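Local atomic coordinates of major capsid protein P2 (Pseudoalteromonas phage pm2, PDB entry 2VVF), a protein that forms the trimeric building block of the outer protein capsid of a lipid-containing marine bacteriophage. Residues G38-D52 with L111-A125. Sequence-based numbering, arbitrary orientation.
Sequences GVTPSQIKNVRVELD and LTTCEIKFDIDEAAA
Ile44, Val47, Val49 and Leu51 of strand 44-51 pack against Phe118, Ile116 and Cys114 of the antiparallel strand 114-120 on the buried face of their sheet. With CG set between the backbone N and carbonyl carbon (chi1 60°), the Phe118 ring lies beside Ile44, whose CG2 is 3.7 Å from the ring atom CD2. Val47, just beyond Asn46, crosses Phe118 obliquely, its CG2 4.0 Å from Phe118 CB. Farther along, Val49 CG2 touches Ile116 CG1, and Leu51 CD2 rests on Cys114 SG. A beta bulge between Lys45 and Arg48 shifts the pairing by one residue. Strands 44-51 and 114-120 are the two middle strands of a four-stranded sheet, bordered by strands 18-23 and 54-59, in the N-terminal jelly roll of this double jelly-roll capsid protein. The opposite face is polar and looser. There, Asn46 ND2 gives a nearly straight 2.8 Å hydrogen bond to the anti lone pair of Asp119 OD2, with amide and carboxylate planes 74° apart; Asp119 OD1 accepts from Ser18 OG and also forms a long salt bridge with Arg48 NH2, at 3.6 Å. Glu50 OE1 pairs with Lys117 NZ at 3.6 Å, and Lys45 NZ reaches Asp121 OD1 weakly. Where strand 44-51 ends, Asp52 OD1 binds two successive backbone amides, Thr112 N at 2.6 Å and Thr113 N at 3.0 Å, fixing the approach to strand 114-120.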
loop_
_atom_site.group_PDB
_atom_site.type_symbol
_atom_site.label_atom_id
_atom_site.label_comp_id
_atom_site.label_asym_id
_atom_site.label_seq_id
_atom_site.Cartn_x
_atom_site.Cartn_y
_atom_site.Cartn_z
ATOM N N GLY A 38 0.307 24.297 -23.605
ATOM C CA GLY A 38 0.815 25.502 -24.248
ATOM C C GLY A 38 1.744 26.243 -23.289
ATOM O O GLY A 38 2.079 27.409 -23.499
ATOM N N VAL A 39 2.152 25.550 -22.231
ATOM C CA VAL A 39 3.045 26.118 -21.228
ATOM C C VAL A 39 3.668 24.998 -20.402
ATOM O O VAL A 39 3.046 23.959 -20.187
ATOM C CB VAL A 39 2.304 27.125 -20.318
ATOM C CG1 VAL A 39 1.256 26.414 -19.469
ATOM C CG2 VAL A 39 3.289 27.870 -19.437
ATOM N N THR A 40 4.897 25.212 -19.945
ATOM C CA THR A 40 5.589 24.224 -19.126
ATOM C C THR A 40 5.362 24.525 -17.648
ATOM O O THR A 40 5.075 25.664 -17.275
ATOM C CB THR A 40 7.092 24.150 -19.463
ATOM O OG1 THR A 40 7.794 25.201 -18.786
ATOM C CG2 THR A 40 7.312 24.279 -20.962
ATOM N N PRO A 41 5.483 23.501 -16.810
ATOM C CA PRO A 41 5.293 23.674 -15.374
ATOM C C PRO A 41 6.272 24.709 -14.830
ATOM O O PRO A 41 5.958 25.448 -13.896
ATOM C CB PRO A 41 5.618 22.288 -14.813
ATOM C CG PRO A 41 5.284 21.357 -15.920
ATOM C CD PRO A 41 5.653 22.086 -17.180
ATOM N N SER A 42 7.455 24.764 -15.434
ATOM C CA SER A 42 8.484 25.711 -15.023
ATOM C C SER A 42 8.141 27.125 -15.486
ATOM O O SER A 42 8.719 28.102 -15.011
ATOM C CB SER A 42 9.851 25.289 -15.569
ATOM O OG SER A 42 9.888 23.895 -15.824
ATOM N N GLN A 43 7.189 27.225 -16.409
ATOM C CA GLN A 43 6.758 28.519 -16.925
ATOM C C GLN A 43 5.622 29.100 -16.085
ATOM O O GLN A 43 5.182 30.227 -16.312
ATOM C CB GLN A 43 6.359 28.417 -18.400
ATOM C CG GLN A 43 7.470 28.818 -19.362
ATOM C CD GLN A 43 7.260 28.279 -20.763
ATOM O OE1 GLN A 43 6.249 27.637 -21.052
ATOM N NE2 GLN A 43 8.220 28.539 -21.645
ATOM N N ILE A 44 5.161 28.326 -15.108
ATOM C CA ILE A 44 4.119 28.778 -14.189
ATOM C C ILE A 44 4.833 29.124 -12.888
ATOM O O ILE A 44 5.039 28.263 -12.031
ATOM C CB ILE A 44 3.042 27.698 -13.970
ATOM C CG1 ILE A 44 2.363 27.346 -15.295
ATOM C CG2 ILE A 44 2.020 28.167 -12.948
ATOM C CD1 ILE A 44 1.418 28.411 -15.801
ATOM N N LYS A 45 5.263 30.377 -12.776
ATOM C CA LYS A 45 6.048 30.823 -11.632
ATOM C C LYS A 45 5.275 31.405 -10.455
ATOM O O LYS A 45 4.095 31.731 -10.560
ATOM C CB LYS A 45 7.127 31.808 -12.086
ATOM C CG LYS A 45 7.779 31.445 -13.412
ATOM C CD LYS A 45 8.468 32.649 -14.038
ATOM C CE LYS A 45 7.459 33.712 -14.441
ATOM N NZ LYS A 45 8.116 34.990 -14.837
ATOM N N ASN A 46 5.976 31.534 -9.333
ATOM C CA ASN A 46 5.423 32.098 -8.108
ATOM C C ASN A 46 4.023 31.607 -7.766
ATOM O O ASN A 46 3.079 32.390 -7.693
ATOM C CB ASN A 46 5.476 33.625 -8.145
ATOM C CG ASN A 46 6.827 34.147 -8.604
ATOM O OD1 ASN A 46 7.872 33.701 -8.127
ATOM N ND2 ASN A 46 6.814 35.077 -9.554
ATOM N N VAL A 47 3.902 30.305 -7.531
ATOM C CA VAL A 47 2.624 29.716 -7.162
ATOM C C VAL A 47 2.404 29.902 -5.665
ATOM O O VAL A 47 3.190 29.424 -4.848
ATOM C CB VAL A 47 2.554 28.233 -7.562
ATOM C CG1 VAL A 47 1.165 27.672 -7.284
ATOM C CG2 VAL A 47 2.925 28.063 -9.029
ATOM N N ARG A 48 1.350 30.627 -5.310
ATOM C CA ARG A 48 1.055 30.887 -3.910
ATOM C C ARG A 48 -0.368 30.506 -3.536
ATOM O O ARG A 48 -1.327 30.904 -4.196
ATOM C CB ARG A 48 1.297 32.362 -3.573
ATOM C CG ARG A 48 2.394 33.023 -4.395
ATOM C CD ARG A 48 2.210 34.534 -4.460
ATOM N NE ARG A 48 1.301 34.933 -5.533
ATOM C CZ ARG A 48 1.695 35.356 -6.731
ATOM N NH1 ARG A 48 2.986 35.438 -7.018
ATOM N NH2 ARG A 48 0.795 35.697 -7.645
ATOM N N VAL A 49 -0.492 29.739 -2.459
ATOM C CA VAL A 49 -1.790 29.343 -1.935
ATOM C C VAL A 49 -2.101 30.315 -0.803
ATOM O O VAL A 49 -1.390 30.353 0.201
ATOM C CB VAL A 49 -1.777 27.883 -1.441
ATOM C CG1 VAL A 49 -3.101 27.529 -0.792
ATOM C CG2 VAL A 49 -1.471 26.934 -2.592
ATOM N N GLU A 50 -3.125 31.138 -0.991
ATOM C CA GLU A 50 -3.473 32.143 0.005
ATOM C C GLU A 50 -4.841 31.954 0.646
ATOM O O GLU A 50 -5.844 31.753 -0.039
ATOM C CB GLU A 50 -3.365 33.547 -0.590
ATOM C CG GLU A 50 -2.054 33.814 -1.310
ATOM C CD GLU A 50 -1.966 35.227 -1.839
ATOM O OE1 GLU A 50 -3.016 35.897 -1.926
ATOM O OE2 GLU A 50 -0.845 35.671 -2.166
ATOM N N LEU A 51 -4.865 32.046 1.971
ATOM C CA LEU A 51 -6.097 31.933 2.737
ATOM C C LEU A 51 -6.339 33.273 3.418
ATOM O O LEU A 51 -5.581 33.674 4.303
ATOM C CB LEU A 51 -5.968 30.836 3.797
ATOM C CG LEU A 51 -5.631 29.418 3.327
ATOM C CD1 LEU A 51 -6.030 28.401 4.387
ATOM C CD2 LEU A 51 -6.306 29.108 2.001
ATOM N N ASP A 52 -7.375 33.982 2.980
ATOM C CA ASP A 52 -7.695 35.289 3.544
ATOM C C ASP A 52 -6.595 36.311 3.253
ATOM O O ASP A 52 -6.348 37.213 4.052
ATOM C CB ASP A 52 -7.941 35.184 5.053
ATOM C CG ASP A 52 -9.377 34.826 5.387
ATOM O OD1 ASP A 52 -10.163 34.580 4.449
ATOM O OD2 ASP A 52 -9.722 34.789 6.587
ATOM N N LEU A 111 -13.612 31.154 6.200
ATOM C CA LEU A 111 -12.695 31.887 5.331
ATOM C C LEU A 111 -13.417 32.981 4.549
ATOM O O LEU A 111 -14.616 32.884 4.288
ATOM C CB LEU A 111 -12.016 30.928 4.346
ATOM C CG LEU A 111 -10.801 30.162 4.872
ATOM C CD1 LEU A 111 -10.175 29.467 3.941
ATOM C CD2 LEU A 111 -9.759 30.977 5.118
ATOM N N THR A 112 -12.672 34.009 4.161
ATOM C CA THR A 112 -13.224 35.102 3.370
ATOM C C THR A 112 -12.757 34.945 1.926
ATOM O O THR A 112 -13.481 35.275 0.985
ATOM C CB THR A 112 -12.837 36.476 3.944
ATOM O OG1 THR A 112 -13.342 36.599 5.278
ATOM C CG2 THR A 112 -13.409 37.593 3.080
ATOM N N THR A 113 -11.547 34.418 1.764
ATOM C CA THR A 113 -10.982 34.182 0.442
ATOM C C THR A 113 -10.015 33.003 0.422
ATOM O O THR A 113 -9.215 32.819 1.340
ATOM C CB THR A 113 -10.327 35.449 -0.146
ATOM O OG1 THR A 113 -9.136 35.766 0.587
ATOM C CG2 THR A 113 -11.285 36.624 -0.094
ATOM N N CYS A 114 -10.098 32.212 -0.640
ATOM C CA CYS A 114 -9.210 31.077 -0.848
ATOM C C CYS A 114 -8.709 31.181 -2.283
ATOM O O CYS A 114 -9.487 31.078 -3.232
ATOM C CB CYS A 114 -9.947 29.754 -0.629
ATOM S SG CYS A 114 -8.867 28.395 -0.124
ATOM N N GLU A 115 -7.416 31.434 -2.439
ATOM C CA GLU A 115 -6.847 31.640 -3.761
ATOM C C GLU A 115 -5.573 30.852 -4.042
ATOM O O GLU A 115 -4.801 30.533 -3.135
ATOM C CB GLU A 115 -6.547 33.129 -3.948
ATOM C CG GLU A 115 -7.192 33.761 -5.164
ATOM C CD GLU A 115 -7.129 35.275 -5.124
ATOM O OE1 GLU A 115 -7.992 35.887 -4.461
ATOM O OE2 GLU A 115 -6.207 35.852 -5.739
ATOM N N ILE A 116 -5.341 30.594 -5.324
ATOM C CA ILE A 116 -4.125 29.940 -5.783
ATOM C C ILE A 116 -3.562 30.823 -6.891
ATOM O O ILE A 116 -3.922 30.679 -8.060
ATOM C CB ILE A 116 -4.379 28.506 -6.279
ATOM C CG1 ILE A 116 -4.766 27.598 -5.113
ATOM C CG2 ILE A 116 -3.139 27.960 -6.969
ATOM C CD1 ILE A 116 -4.963 26.153 -5.516
ATOM N N LYS A 117 -2.725 31.777 -6.501
ATOM C CA LYS A 117 -2.146 32.723 -7.443
ATOM C C LYS A 117 -0.875 32.196 -8.096
ATOM O O LYS A 117 -0.177 31.353 -7.535
ATOM C CB LYS A 117 -1.871 34.062 -6.754
ATOM C CG LYS A 117 -3.116 34.758 -6.232
ATOM C CD LYS A 117 -2.777 35.732 -5.115
ATOM C CE LYS A 117 -2.531 37.132 -5.653
ATOM N NZ LYS A 117 -2.968 38.181 -4.691
ATOM N N PHE A 118 -0.581 32.713 -9.284
ATOM C CA PHE A 118 0.606 32.313 -10.028
ATOM C C PHE A 118 0.815 33.248 -11.212
ATOM O O PHE A 118 -0.108 33.940 -11.638
ATOM C CB PHE A 118 0.476 30.864 -10.514
ATOM C CG PHE A 118 -0.702 30.630 -11.417
ATOM C CD1 PHE A 118 -1.936 30.283 -10.894
ATOM C CD2 PHE A 118 -0.578 30.769 -12.792
ATOM C CE1 PHE A 118 -3.024 30.075 -11.722
ATOM C CE2 PHE A 118 -1.662 30.561 -13.625
ATOM C CZ PHE A 118 -2.886 30.213 -13.090
ATOM N N ASP A 119 2.034 33.264 -11.738
ATOM C CA ASP A 119 2.369 34.110 -12.875
ATOM C C ASP A 119 2.735 33.258 -14.087
ATOM O O ASP A 119 3.493 32.293 -13.972
ATOM C CB ASP A 119 3.537 35.036 -12.527
ATOM C CG ASP A 119 3.324 35.781 -11.224
ATOM O OD1 ASP A 119 2.173 36.181 -10.946
ATOM O OD2 ASP A 119 4.307 35.968 -10.476
ATOM N N ILE A 120 2.194 33.614 -15.246
ATOM C CA ILE A 120 2.493 32.886 -16.473
ATOM C C ILE A 120 3.682 33.535 -17.174
ATOM O O ILE A 120 3.658 34.727 -17.487
ATOM C CB ILE A 120 1.265 32.798 -17.403
ATOM C CG1 ILE A 120 0.028 32.364 -16.615
ATOM C CG2 ILE A 120 1.536 31.836 -18.553
ATOM C CD1 ILE A 120 -1.206 32.176 -17.472
ATOM N N ASP A 121 4.732 32.753 -17.401
ATOM C CA ASP A 121 5.928 33.270 -18.057
ATOM C C ASP A 121 5.601 33.891 -19.411
ATOM O O ASP A 121 4.643 33.496 -20.077
ATOM C CB ASP A 121 6.984 32.175 -18.213
ATOM C CG ASP A 121 8.339 32.726 -18.620
ATOM O OD1 ASP A 121 9.006 33.355 -17.773
ATOM O OD2 ASP A 121 8.735 32.533 -19.789
ATOM N N GLU A 122 6.407 34.868 -19.809
ATOM C CA GLU A 122 6.217 35.565 -21.075
ATOM C C GLU A 122 6.498 34.669 -22.278
ATOM O O GLU A 122 5.943 34.877 -23.358
ATOM C CB GLU A 122 7.120 36.796 -21.131
ATOM C CG GLU A 122 6.488 38.002 -21.796
ATOM C CD GLU A 122 7.407 39.207 -21.796
ATOM O OE1 GLU A 122 7.887 39.589 -20.707
ATOM O OE2 GLU A 122 7.657 39.765 -22.886
ATOM N N ALA A 123 7.371 33.684 -22.089
ATOM C CA ALA A 123 7.748 32.768 -23.160
ATOM C C ALA A 123 6.702 31.690 -23.433
ATOM O O ALA A 123 6.827 30.925 -24.391
ATOM C CB ALA A 123 9.099 32.134 -22.861
ATOM N N ALA A 124 5.676 31.628 -22.589
ATOM C CA ALA A 124 4.617 30.633 -22.743
ATOM C C ALA A 124 4.060 30.616 -24.163
ATOM O O ALA A 124 3.583 31.632 -24.665
ATOM C CB ALA A 124 3.502 30.876 -21.731
ATOM N N ALA A 125 4.125 29.452 -24.802
ATOM C CA ALA A 125 3.641 29.286 -26.171
ATOM C C ALA A 125 2.197 29.755 -26.356
ATOM O O ALA A 125 1.934 30.716 -27.078
ATOM C CB ALA A 125 3.792 27.836 -26.613
#